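Local coordinates for AP endonuclease, family 2 (Brucella melitensis biovar Abortus, PDB 3NGF), which probably interconverts hydroxypyruvate and its aldehyde isomer as a manganese-binding TIM-barrel isomerase of the hyi family, at residues 34-38 with 261-266; 40-46 with 64-70; 50-54 with 103-107; 95-99 with 135-140. All blocks are in the same frame, centred on the assembly; numbering follows the deposited sequence.

Interaction 1 of 4, residues 34-38 with 261-266; sequences EAGFG and FAPYRD
F37 and F261 lay their rings in an offset stack, centroids 4.0 Å apart and planes within 6° of parallel. F261 reaches it with CG anti to the backbone N (chi1 -180°), which sends CE2 over the centre of the F37 ring. Two flat, apolar groups suit this interior site, where both rings also lean on F12 of strand 11-15. The in-plane edge of F261 meets backbone oxygens: G36 O lies 3.5 Å from its CZ, and A35 O approaches CE2, so weakly polarised ring hydrogens face partial negative charge.

The polar part is built on the Schellman motif that ends helix 25-34. D266 N gives a hydrogen bond of 2.8 Å to G36 O, in the carbonyl plane and on a lone pair. Glycine fits here because its positive phi is easily adopted and because, without a side chain, it admits the backbone of D266 and the side chain of R265 close to its CA. The R265 guanidinium turns one face to A35 O, which stands 3.4 Å from its plane, over the centre. From there its NH2 makes a weak hydrogen bond to E34 O at 3.2 Å, bent to 123°. Carbonyls at a helix C-terminus carry partial negative charge, so the positive guanidinium is probably stabilised there, and the contact joins a firm apolar stack to a softer, solvent-facing polar edge.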
loop_
_atom_site.group_PDB
_atom_site.type_symbol
_atom_site.label_atom_id
_atom_site.label_comp_id
_atom_site.label_asym_id
_atom_site.label_seq_id
_atom_site.Cartn_x
_atom_site.Cartn_y
_atom_site.Cartn_z
ATOM N N GLU A 34 -16.487 8.959 10.746
ATOM C CA GLU A 34 -17.557 8.688 11.738
ATOM C C GLU A 34 -17.352 7.333 12.428
ATOM O O GLU A 34 -17.790 7.155 13.568
ATOM C CB GLU A 34 -18.944 8.768 11.090
ATOM C CG GLU A 34 -19.377 10.211 10.733
ATOM C CD GLU A 34 -20.724 10.281 10.025
ATOM O OE1 GLU A 34 -21.337 9.209 9.809
ATOM O OE2 GLU A 34 -21.175 11.412 9.698
ATOM N N ALA A 35 -16.655 6.407 11.757
ATOM C CA ALA A 35 -16.346 5.083 12.320
ATOM C C ALA A 35 -15.111 5.181 13.220
ATOM O O ALA A 35 -14.759 4.227 13.868
ATOM C CB ALA A 35 -16.134 4.031 11.187
ATOM N N GLY A 36 -14.474 6.356 13.257
ATOM C CA GLY A 36 -13.345 6.617 14.137
ATOM C C GLY A 36 -11.970 6.395 13.546
ATOM O O GLY A 36 -10.990 6.291 14.289
ATOM N N PHE A 37 -11.871 6.310 12.217
ATOM C CA PHE A 37 -10.544 6.286 11.572
ATOM C C PHE A 37 -10.009 7.715 11.476
ATOM O O PHE A 37 -10.754 8.635 11.148
ATOM C CB PHE A 37 -10.622 5.659 10.181
ATOM C CG PHE A 37 -10.881 4.173 10.207
ATOM C CD1 PHE A 37 -9.835 3.256 10.343
ATOM C CD2 PHE A 37 -12.169 3.697 10.113
ATOM C CE1 PHE A 37 -10.086 1.892 10.386
ATOM C CE2 PHE A 37 -12.428 2.321 10.156
ATOM C CZ PHE A 37 -11.383 1.428 10.293
ATOM N N GLY A 38 -8.723 7.881 11.766
ATOM C CA GLY A 38 -8.027 9.167 11.600
ATOM C C GLY A 38 -7.246 9.232 10.301
ATOM O O GLY A 38 -6.779 10.310 9.903
ATOM N N PHE A 261 -12.063 -3.244 15.647
ATOM C CA PHE A 261 -11.456 -1.906 15.666
ATOM C C PHE A 261 -11.847 -1.099 16.915
ATOM O O PHE A 261 -11.227 -0.077 17.203
ATOM C CB PHE A 261 -11.879 -1.182 14.390
ATOM C CG PHE A 261 -11.339 0.220 14.243
ATOM C CD1 PHE A 261 -9.976 0.468 14.280
ATOM C CD2 PHE A 261 -12.208 1.284 14.009
ATOM C CE1 PHE A 261 -9.476 1.764 14.111
ATOM C CE2 PHE A 261 -11.715 2.601 13.838
ATOM C CZ PHE A 261 -10.355 2.841 13.902
ATOM N N ALA A 262 -12.880 -1.543 17.639
ATOM C CA ALA A 262 -13.400 -0.799 18.812
ATOM C C ALA A 262 -12.327 -0.303 19.802
ATOM O O ALA A 262 -12.369 0.849 20.203
ATOM C CB ALA A 262 -14.480 -1.612 19.545
ATOM N N PRO A 263 -11.361 -1.157 20.181
ATOM C CA PRO A 263 -10.288 -0.731 21.091
ATOM C C PRO A 263 -9.371 0.381 20.568
ATOM O O PRO A 263 -8.661 1.005 21.355
ATOM C CB PRO A 263 -9.453 -2.007 21.262
ATOM C CG PRO A 263 -10.403 -3.125 20.973
ATOM C CD PRO A 263 -11.302 -2.603 19.904
ATOM N N TYR A 264 -9.368 0.603 19.255
ATOM C CA TYR A 264 -8.381 1.461 18.615
ATOM C C TYR A 264 -8.954 2.757 18.062
ATOM O O TYR A 264 -8.190 3.613 17.610
ATOM C CB TYR A 264 -7.720 0.689 17.469
ATOM C CG TYR A 264 -7.111 -0.604 17.922
ATOM C CD1 TYR A 264 -5.944 -0.605 18.677
ATOM C CD2 TYR A 264 -7.709 -1.827 17.627
ATOM C CE1 TYR A 264 -5.381 -1.778 19.112
ATOM C CE2 TYR A 264 -7.150 -3.017 18.065
ATOM C CZ TYR A 264 -5.991 -2.977 18.808
ATOM O OH TYR A 264 -5.415 -4.127 19.233
ATOM N N ARG A 265 -10.279 2.903 18.080
ATOM C CA ARG A 265 -10.926 3.977 17.327
ATOM C C ARG A 265 -10.716 5.371 17.930
ATOM O O ARG A 265 -10.511 5.516 19.136
ATOM C CB ARG A 265 -12.413 3.682 17.072
ATOM C CG ARG A 265 -13.285 3.474 18.294
ATOM C CD ARG A 265 -14.741 3.401 17.883
ATOM N NE ARG A 265 -15.211 4.708 17.421
ATOM C CZ ARG A 265 -16.387 4.941 16.835
ATOM N NH1 ARG A 265 -17.248 3.945 16.612
ATOM N NH2 ARG A 265 -16.697 6.180 16.462
ATOM N N ASP A 266 -10.793 6.372 17.049
ATOM C CA ASP A 266 -10.394 7.777 17.287
ATOM C C ASP A 266 -8.899 7.970 17.011
ATOM O O ASP A 266 -8.506 8.282 15.862
ATOM C CB ASP A 266 -10.778 8.290 18.681
ATOM C CG ASP A 266 -12.287 8.273 18.920
ATOM O OD1 ASP A 266 -13.043 7.771 18.049
ATOM O OD2 ASP A 266 -12.730 8.768 19.992
#

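Interaction 2 of 4, residues 40-46 with 64-70; sequences VEFLFPY and QVLFNMP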
loop_
_atom_site.group_PDB
_atom_site.type_symbol
_atom_site.label_atom_id
_atom_site.label_comp_id
_atom_site.label_asym_id
_atom_site.label_seq_id
_atom_site.Cartn_x
_atom_site.Cartn_y
_atom_site.Cartn_z
ATOM N N VAL A 40 -6.792 7.434 6.085
ATOM C CA VAL A 40 -7.334 6.636 4.999
ATOM C C VAL A 40 -6.252 6.338 3.948
ATOM O O VAL A 40 -5.242 7.048 3.845
ATOM C CB VAL A 40 -8.541 7.301 4.308
ATOM C CG1 VAL A 40 -9.719 7.444 5.282
ATOM C CG2 VAL A 40 -8.157 8.660 3.720
ATOM N N GLU A 41 -6.506 5.301 3.175
ATOM C CA GLU A 41 -5.705 4.954 1.993
ATOM C C GLU A 41 -6.663 4.540 0.898
ATOM O O GLU A 41 -7.825 4.215 1.175
ATOM C CB GLU A 41 -4.723 3.832 2.301
ATOM C CG GLU A 41 -5.364 2.486 2.677
ATOM C CD GLU A 41 -4.342 1.404 2.961
ATOM O OE1 GLU A 41 -3.219 1.731 3.415
ATOM O OE2 GLU A 41 -4.676 0.207 2.733
ATOM N N PHE A 42 -6.170 4.480 -0.337
ATOM C CA PHE A 42 -6.938 3.921 -1.442
ATOM C C PHE A 42 -5.972 3.695 -2.589
ATOM O O PHE A 42 -4.818 4.091 -2.480
ATOM C CB PHE A 42 -8.146 4.807 -1.870
ATOM C CG PHE A 42 -7.842 6.277 -1.908
ATOM C CD1 PHE A 42 -7.035 6.800 -2.908
ATOM C CD2 PHE A 42 -8.342 7.125 -0.944
ATOM C CE1 PHE A 42 -6.735 8.178 -2.942
ATOM C CE2 PHE A 42 -8.054 8.492 -0.983
ATOM C CZ PHE A 42 -7.274 9.012 -1.958
ATOM N N LEU A 43 -6.394 3.041 -3.667
ATOM C CA LEU A 43 -5.453 2.744 -4.743
ATOM C C LEU A 43 -5.182 3.965 -5.614
ATOM O O LEU A 43 -4.050 4.477 -5.651
ATOM C CB LEU A 43 -5.950 1.559 -5.575
ATOM C CG LEU A 43 -5.661 0.236 -4.871
ATOM C CD1 LEU A 43 -6.601 0.022 -3.738
ATOM C CD2 LEU A 43 -5.686 -0.950 -5.851
ATOM N N PHE A 44 -6.223 4.467 -6.276
ATOM C CA PHE A 44 -6.046 5.489 -7.315
ATOM C C PHE A 44 -6.978 6.678 -7.169
ATOM O O PHE A 44 -8.194 6.519 -7.220
ATOM C CB PHE A 44 -6.211 4.871 -8.719
ATOM C CG PHE A 44 -5.458 3.578 -8.917
ATOM C CD1 PHE A 44 -4.069 3.552 -8.960
ATOM C CD2 PHE A 44 -6.138 2.375 -9.069
ATOM C CE1 PHE A 44 -3.369 2.361 -9.155
ATOM C CE2 PHE A 44 -5.440 1.188 -9.245
ATOM C CZ PHE A 44 -4.056 1.181 -9.295
ATOM N N PRO A 45 -6.415 7.884 -7.009
ATOM C CA PRO A 45 -7.243 9.094 -6.951
ATOM C C PRO A 45 -7.476 9.774 -8.307
ATOM O O PRO A 45 -8.147 10.814 -8.363
ATOM C CB PRO A 45 -6.404 10.012 -6.088
ATOM C CG PRO A 45 -5.012 9.643 -6.446
ATOM C CD PRO A 45 -5.009 8.168 -6.687
ATOM N N TYR A 46 -6.949 9.201 -9.388
ATOM C CA TYR A 46 -6.714 9.956 -10.618
ATOM C C TYR A 46 -7.979 10.282 -11.405
ATOM O O TYR A 46 -7.930 11.152 -12.286
ATOM C CB TYR A 46 -5.652 9.263 -11.499
ATOM C CG TYR A 46 -4.392 9.012 -10.701
ATOM C CD1 TYR A 46 -3.626 10.071 -10.243
ATOM C CD2 TYR A 46 -4.017 7.737 -10.325
ATOM C CE1 TYR A 46 -2.529 9.882 -9.480
ATOM C CE2 TYR A 46 -2.904 7.534 -9.558
ATOM C CZ TYR A 46 -2.167 8.605 -9.112
ATOM O OH TYR A 46 -1.045 8.422 -8.326
ATOM N N GLN A 64 -4.132 11.395 4.714
ATOM C CA GLN A 64 -3.932 10.504 3.577
ATOM C C GLN A 64 -2.632 9.742 3.803
ATOM O O GLN A 64 -1.549 10.340 3.811
ATOM C CB GLN A 64 -3.844 11.284 2.261
ATOM C CG GLN A 64 -3.784 10.352 1.028
ATOM C CD GLN A 64 -5.093 9.616 0.767
ATOM O OE1 GLN A 64 -6.157 10.217 0.859
ATOM N NE2 GLN A 64 -5.019 8.321 0.379
ATOM N N VAL A 65 -2.740 8.437 4.040
ATOM C CA VAL A 65 -1.574 7.637 4.454
ATOM C C VAL A 65 -0.819 7.053 3.268
ATOM O O VAL A 65 0.418 6.918 3.317
ATOM C CB VAL A 65 -2.035 6.535 5.409
ATOM C CG1 VAL A 65 -0.938 5.558 5.707
ATOM C CG2 VAL A 65 -2.629 7.202 6.709
ATOM N N LEU A 66 -1.541 6.726 2.204
ATOM C CA LEU A 66 -0.963 5.980 1.076
ATOM C C LEU A 66 -1.881 6.071 -0.128
ATOM O O LEU A 66 -3.104 6.098 0.018
ATOM C CB LEU A 66 -0.780 4.493 1.460
ATOM C CG LEU A 66 -0.273 3.564 0.328
ATOM C CD1 LEU A 66 1.207 3.703 0.218
ATOM C CD2 LEU A 66 -0.684 2.101 0.563
ATOM N N PHE A 67 -1.296 6.118 -1.320
ATOM C CA PHE A 67 -1.984 5.708 -2.542
ATOM C C PHE A 67 -0.954 5.275 -3.593
ATOM O O PHE A 67 0.268 5.302 -3.343
ATOM C CB PHE A 67 -2.975 6.755 -3.074
ATOM C CG PHE A 67 -2.350 8.091 -3.419
ATOM C CD1 PHE A 67 -1.888 8.332 -4.722
ATOM C CD2 PHE A 67 -2.204 9.075 -2.449
ATOM C CE1 PHE A 67 -1.307 9.571 -5.065
ATOM C CE2 PHE A 67 -1.656 10.295 -2.760
ATOM C CZ PHE A 67 -1.202 10.552 -4.064
ATOM N N ASN A 68 -1.448 4.756 -4.704
ATOM C CA ASN A 68 -0.560 4.209 -5.738
ATOM C C ASN A 68 -0.308 5.200 -6.844
ATOM O O ASN A 68 -1.177 6.006 -7.195
ATOM C CB ASN A 68 -1.160 2.962 -6.378
ATOM C CG ASN A 68 -1.379 1.837 -5.419
ATOM O OD1 ASN A 68 -1.096 1.942 -4.235
ATOM N ND2 ASN A 68 -1.905 0.712 -5.942
ATOM N N MET A 69 0.869 5.099 -7.453
ATOM C CA MET A 69 1.129 5.799 -8.703
ATOM C C MET A 69 0.245 5.218 -9.836
ATOM O O MET A 69 -0.259 4.096 -9.718
ATOM C CB MET A 69 2.614 5.687 -9.054
ATOM C CG MET A 69 3.546 6.221 -7.970
ATOM S SD MET A 69 5.228 6.292 -8.553
ATOM C CE MET A 69 6.032 7.215 -7.226
ATOM N N PRO A 70 0.057 5.967 -10.934
ATOM C CA PRO A 70 -0.782 5.448 -12.029
ATOM C C PRO A 70 -0.290 4.058 -12.479
ATOM O O PRO A 70 0.928 3.835 -12.594
ATOM C CB PRO A 70 -0.611 6.494 -13.126
ATOM C CG PRO A 70 -0.275 7.751 -12.410
ATOM C CD PRO A 70 0.492 7.353 -11.181
#
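L66 O is approached by three groups from both segments: F42 N weakly at 3.5 Å, E41 CA through a CA-H...O contact, and the Q64 side chain by a 3.0 Å bond from NE2. The strands are neighbours in the beta-alpha-beta unit 39-41, 50-59, 63-68 of the TIM barrel and run parallel, with V65 N bonded almost straight to V40 O. Beyond strand 39-41, L43 O accepts a 2.8 Å bond from N68 N, so the backbones stay paired.

Glutamine suits position 64 because the Q64 chain, bent at chi2 (69°), carries its amide across one face of the F42 ring, the two planes tilted 57° apart. Q64 NE2 lies near the ring's rim, 3.3 Å from F42 CZ, while Q64 OE1 has no polar partner in the model. On the barrel-interior side E41 stretches beside L66, and its carboxylate is held by H209, N15 and the manganese ligand Q211.

After strand 39-41, rings and prolines interlock. P45 CG lies off-centre over F67, and the Y46 ring is sandwiched between P45 CD and P70 CG, the latter a CH-pi contact at 4.0 Å from the centroid. Tyrosine adds a hydroxyl to this packing: Y46 OH donates to N68 O at 2.7 Å.

Interaction 3 of 4, residues 50-54 with 103-107; sequences ADVIA and LALDC
L105 drives its CD2 methyl against helix 50-59, into the niche between I53 and A54, and this is the dense part of the contact. CD2 comes to 3.5 Å from A54 N, and to 3.7 Å from A50 O, the acceptor of A54 N in the same helical turn. I53 CG2 lies closer still to CD2, but I53 was modelled in two conformers, so the exact tightness is doubtful. A branched leucine suits this buried spot: with CG beside its own backbone N (chi1 -52°) the side chain turns toward the helix, and it also rests on Q64 and F67 of strand 63-68.

The looser side is formed by A104 and A54, both partly exposed, which supply single methyl groups. A54 CB touches A104 O at 3.5 Å, and A104 CB also reaches the buried A50 CB at 3.7 Å. With only a methyl on A54, its CA comes within 5.1 Å of the CA of L105. Just beyond, D106, with positive phi, closes helix 88-104 in a Schellman motif, its carboxylate paired with R108. Packing of one helix against the end of the next, both outside the sheet, is typical of the helical layer that wraps a TIM barrel.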
loop_
_atom_site.group_PDB
_atom_site.type_symbol
_atom_site.label_atom_id
_atom_site.label_comp_id
_atom_site.label_asym_id
_atom_site.label_seq_id
_atom_site.Cartn_x
_atom_site.Cartn_y
_atom_site.Cartn_z
ATOM N N ALA A 50 -7.832 16.521 -7.538
ATOM C CA ALA A 50 -7.033 16.546 -6.313
ATOM C C ALA A 50 -7.596 17.518 -5.272
ATOM O O ALA A 50 -7.565 17.212 -4.080
ATOM C CB ALA A 50 -5.569 16.894 -6.606
ATOM N N ASP A 51 -8.062 18.687 -5.718
ATOM C CA ASP A 51 -8.592 19.681 -4.792
ATOM C C ASP A 51 -9.822 19.137 -4.013
ATOM O O ASP A 51 -10.041 19.495 -2.847
ATOM C CB ASP A 51 -9.003 20.964 -5.511
ATOM C CG ASP A 51 -7.830 21.833 -5.960
ATOM O OD1 ASP A 51 -6.645 21.499 -5.719
ATOM O OD2 ASP A 51 -8.149 22.908 -6.541
ATOM N N VAL A 52 -10.654 18.331 -4.676
ATOM C CA VAL A 52 -11.848 17.764 -4.071
ATOM C C VAL A 52 -11.437 16.749 -2.997
ATOM O O VAL A 52 -11.940 16.803 -1.887
ATOM C CB VAL A 52 -12.787 17.120 -5.142
ATOM C CG1 VAL A 52 -13.940 16.329 -4.492
ATOM C CG2 VAL A 52 -13.300 18.199 -6.106
ATOM N N ILE A 53 -10.511 15.844 -3.328
ATOM C CA ILE A 53 -10.000 14.890 -2.335
ATOM C C ILE A 53 -9.330 15.615 -1.163
ATOM O O ILE A 53 -9.559 15.260 -0.004
ATOM C CB ILE A 53 -9.014 13.861 -2.945
ATOM C CG1 ILE A 53 -9.724 12.940 -3.932
ATOM C CG2 ILE A 53 -8.384 13.011 -1.838
ATOM C CD1 ILE A 53 -8.747 11.993 -4.708
ATOM N N ALA A 54 -8.560 16.671 -1.447
ATOM C CA ALA A 54 -7.933 17.489 -0.360
ATOM C C ALA A 54 -9.008 18.022 0.611
ATOM O O ALA A 54 -8.830 17.990 1.850
ATOM C CB ALA A 54 -7.117 18.684 -0.961
ATOM N N LEU A 103 1.277 16.045 -3.144
ATOM C CA LEU A 103 1.397 17.363 -2.526
ATOM C C LEU A 103 0.023 17.930 -2.138
ATOM O O LEU A 103 -0.141 18.452 -1.025
ATOM C CB LEU A 103 2.189 18.297 -3.450
ATOM C CG LEU A 103 3.649 17.874 -3.692
ATOM C CD1 LEU A 103 4.337 18.755 -4.767
ATOM C CD2 LEU A 103 4.459 17.930 -2.382
ATOM N N ALA A 104 -0.966 17.805 -3.018
ATOM C CA ALA A 104 -2.324 18.242 -2.706
ATOM C C ALA A 104 -2.940 17.605 -1.463
ATOM O O ALA A 104 -3.666 18.264 -0.700
ATOM C CB ALA A 104 -3.250 18.075 -3.924
ATOM N N LEU A 105 -2.667 16.313 -1.270
ATOM C CA LEU A 105 -3.216 15.547 -0.168
ATOM C C LEU A 105 -2.287 15.440 1.058
ATOM O O LEU A 105 -2.632 14.747 2.029
ATOM C CB LEU A 105 -3.566 14.128 -0.652
ATOM C CG LEU A 105 -4.434 14.008 -1.904
ATOM C CD1 LEU A 105 -4.870 12.552 -2.118
ATOM C CD2 LEU A 105 -5.611 14.934 -1.883
ATOM N N ASP A 106 -1.149 16.145 1.022
ATOM C CA ASP A 106 -0.084 16.039 2.033
ATOM C C ASP A 106 0.243 14.560 2.378
ATOM O O ASP A 106 0.349 14.187 3.561
ATOM C CB ASP A 106 -0.480 16.835 3.273
ATOM C CG ASP A 106 0.653 16.984 4.291
ATOM O OD1 ASP A 106 1.841 16.950 3.918
ATOM O OD2 ASP A 106 0.332 17.148 5.497
ATOM N N CYS A 107 0.390 13.737 1.343
ATOM C CA CYS A 107 0.659 12.307 1.507
ATOM C C CYS A 107 2.151 12.106 1.364
ATOM O O CYS A 107 2.766 12.631 0.412
ATOM C CB CYS A 107 -0.083 11.494 0.462
ATOM S SG CYS A 107 0.113 9.699 0.651
#

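Interaction 4 of 4, residues 95-99 with 135-140; sequences VDIAL and YAADKL
The segments 95-99 and 135-140, from helices 88-104 and 122-140, run in roughly the same direction, their axes approaching to 10.8 Å and crossing at -38°, with the CA atoms of V95 and A136 6.5 Å apart. V95 is the knob of a knobs-into-holes arrangement, seated among Y135, A136, K139 and L140. Its CG1, anti to the backbone N (chi1 174°), points at K139 CB from 4.1 Å, while CG2 faces A136 CB at 4.2 Å. A beta-branched valine fills such a hole with two short methyls, and A136, itself only a methyl, gives it space on that side. Y135 brings its ring edge to the knob, CE2 standing 4.2 Å from V95 CB.

One turn on, L99 and L140 slide past each other in opposite directions, L99 CD1 meeting L140 CD2 at 3.8 Å. These buried leucines give the inner side its apolar core. The outer side is polar. K139 curls back, bent at chi2 and chi3, with CG packed over one face of Y135; its NZ lies 3.9 Å from D96 OD1, a long salt bridge made doubtful by the two conformers of D96. Lysine serves both needs, with a methylene chain for the tyrosine and a charge for the outer side.

Both helices belong to the barrel's outer layer: Y46, after strand 39-41, packs on I97 and A98, while loops before strands 146-149 and 180-185 bring H143 to L99 and R177 to A137.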
loop_
_atom_site.group_PDB
_atom_site.type_symbol
_atom_site.label_atom_id
_atom_site.label_comp_id
_atom_site.label_asym_id
_atom_site.label_seq_id
_atom_site.Cartn_x
_atom_site.Cartn_y
_atom_site.Cartn_z
ATOM N N VAL A 95 5.133 9.614 -12.410
ATOM C CA VAL A 95 5.622 10.125 -11.140
ATOM C C VAL A 95 5.194 11.569 -10.906
ATOM O O VAL A 95 4.829 11.920 -9.782
ATOM C CB VAL A 95 7.156 9.990 -11.002
ATOM C CG1 VAL A 95 7.669 10.692 -9.686
ATOM C CG2 VAL A 95 7.528 8.532 -11.008
ATOM N N ASP A 96 5.249 12.389 -11.956
ATOM C CA ASP A 96 4.808 13.787 -11.884
ATOM C C ASP A 96 3.349 13.885 -11.451
ATOM O O ASP A 96 2.996 14.704 -10.597
ATOM C CB ASP A 96 4.982 14.491 -13.238
ATOM C CG ASP A 96 6.441 14.719 -13.603
ATOM O OD1 ASP A 96 7.250 14.969 -12.695
ATOM O OD2 ASP A 96 6.785 14.653 -14.806
ATOM N N ILE A 97 2.519 13.039 -12.052
ATOM C CA ILE A 97 1.099 12.998 -11.797
ATOM C C ILE A 97 0.852 12.572 -10.352
ATOM O O ILE A 97 0.108 13.233 -9.629
ATOM C CB ILE A 97 0.384 12.013 -12.758
ATOM C CG1 ILE A 97 0.446 12.519 -14.210
ATOM C CG2 ILE A 97 -1.090 11.836 -12.357
ATOM C CD1 ILE A 97 -0.177 11.544 -15.219
ATOM N N ALA A 98 1.514 11.489 -9.927
ATOM C CA ALA A 98 1.432 11.041 -8.521
ATOM C C ALA A 98 1.881 12.120 -7.509
ATOM O O ALA A 98 1.226 12.314 -6.487
ATOM C CB ALA A 98 2.247 9.759 -8.334
ATOM N N LEU A 99 2.965 12.823 -7.830
ATOM C CA LEU A 99 3.519 13.904 -6.993
ATOM C C LEU A 99 2.519 15.048 -6.847
ATOM O O LEU A 99 2.318 15.541 -5.724
ATOM C CB LEU A 99 4.879 14.401 -7.536
ATOM C CG LEU A 99 5.630 15.499 -6.768
ATOM C CD1 LEU A 99 5.820 15.128 -5.289
ATOM C CD2 LEU A 99 6.991 15.839 -7.435
ATOM N N TYR A 135 14.748 6.959 -9.954
ATOM C CA TYR A 135 14.173 8.203 -10.487
ATOM C C TYR A 135 13.077 8.691 -9.539
ATOM O O TYR A 135 13.054 9.850 -9.141
ATOM C CB TYR A 135 13.588 8.025 -11.885
ATOM C CG TYR A 135 12.915 9.283 -12.401
ATOM C CD1 TYR A 135 13.656 10.276 -13.066
ATOM C CD2 TYR A 135 11.558 9.499 -12.203
ATOM C CE1 TYR A 135 13.048 11.427 -13.519
ATOM C CE2 TYR A 135 10.952 10.639 -12.645
ATOM C CZ TYR A 135 11.695 11.614 -13.297
ATOM O OH TYR A 135 11.058 12.753 -13.726
ATOM N N ALA A 136 12.182 7.794 -9.141
ATOM C CA ALA A 136 11.083 8.191 -8.270
ATOM C C ALA A 136 11.617 8.717 -6.929
ATOM O O ALA A 136 11.127 9.708 -6.405
ATOM C CB ALA A 136 10.131 6.989 -8.042
ATOM N N ALA A 137 12.605 8.015 -6.376
ATOM C CA ALA A 137 13.210 8.386 -5.101
ATOM C C ALA A 137 13.769 9.777 -5.221
ATOM O O ALA A 137 13.575 10.595 -4.347
ATOM C CB ALA A 137 14.316 7.380 -4.697
ATOM N N ASP A 138 14.453 10.046 -6.328
ATOM C CA ASP A 138 15.142 11.338 -6.496
ATOM C C ASP A 138 14.169 12.498 -6.648
ATOM O O ASP A 138 14.444 13.627 -6.183
ATOM C CB ASP A 138 16.090 11.264 -7.687
ATOM C CG ASP A 138 17.321 10.369 -7.440
ATOM O OD1 ASP A 138 17.634 9.998 -6.286
ATOM O OD2 ASP A 138 18.000 10.063 -8.439
ATOM N N LYS A 139 13.057 12.236 -7.327
ATOM C CA LYS A 139 12.021 13.248 -7.560
ATOM C C LYS A 139 11.222 13.503 -6.297
ATOM O O LYS A 139 10.796 14.635 -6.052
ATOM C CB LYS A 139 11.082 12.800 -8.683
ATOM C CG LYS A 139 11.644 13.041 -10.079
ATOM C CD LYS A 139 11.690 14.552 -10.426
ATOM C CE LYS A 139 10.257 15.174 -10.434
ATOM N NZ LYS A 139 10.172 16.647 -10.703
ATOM N N LEU A 140 11.025 12.456 -5.492
ATOM C CA LEU A 140 10.205 12.558 -4.277
ATOM C C LEU A 140 10.961 13.056 -3.022
ATOM O O LEU A 140 10.338 13.604 -2.107
ATOM C CB LEU A 140 9.534 11.223 -3.989
ATOM C CG LEU A 140 8.582 10.712 -5.102
ATOM C CD1 LEU A 140 7.953 9.341 -4.709
ATOM C CD2 LEU A 140 7.547 11.714 -5.524
#

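Interaction 2 lies deepest, and the other three lie farther out. Its centre is 10 Å from that of interaction 3 and 14 Å from that of interaction 4. The first pair touches where C107 SG packs on Q64 O at 3.6 Å; the second where A98 CB meets Y46 OH, also at 3.6 Å, and where M69 reaches L140. Interactions 3 and 4 share helix 88-104. Interaction 1, about 20 Å from interaction 2 between centres, joins the last modelled residues to the turn before strand 39-41. The side chain of E41 is about 6 Å from the manganese and about 3 Å from that of its ligand Q211, whereas F37's side chain is about 11 Å from that of E247.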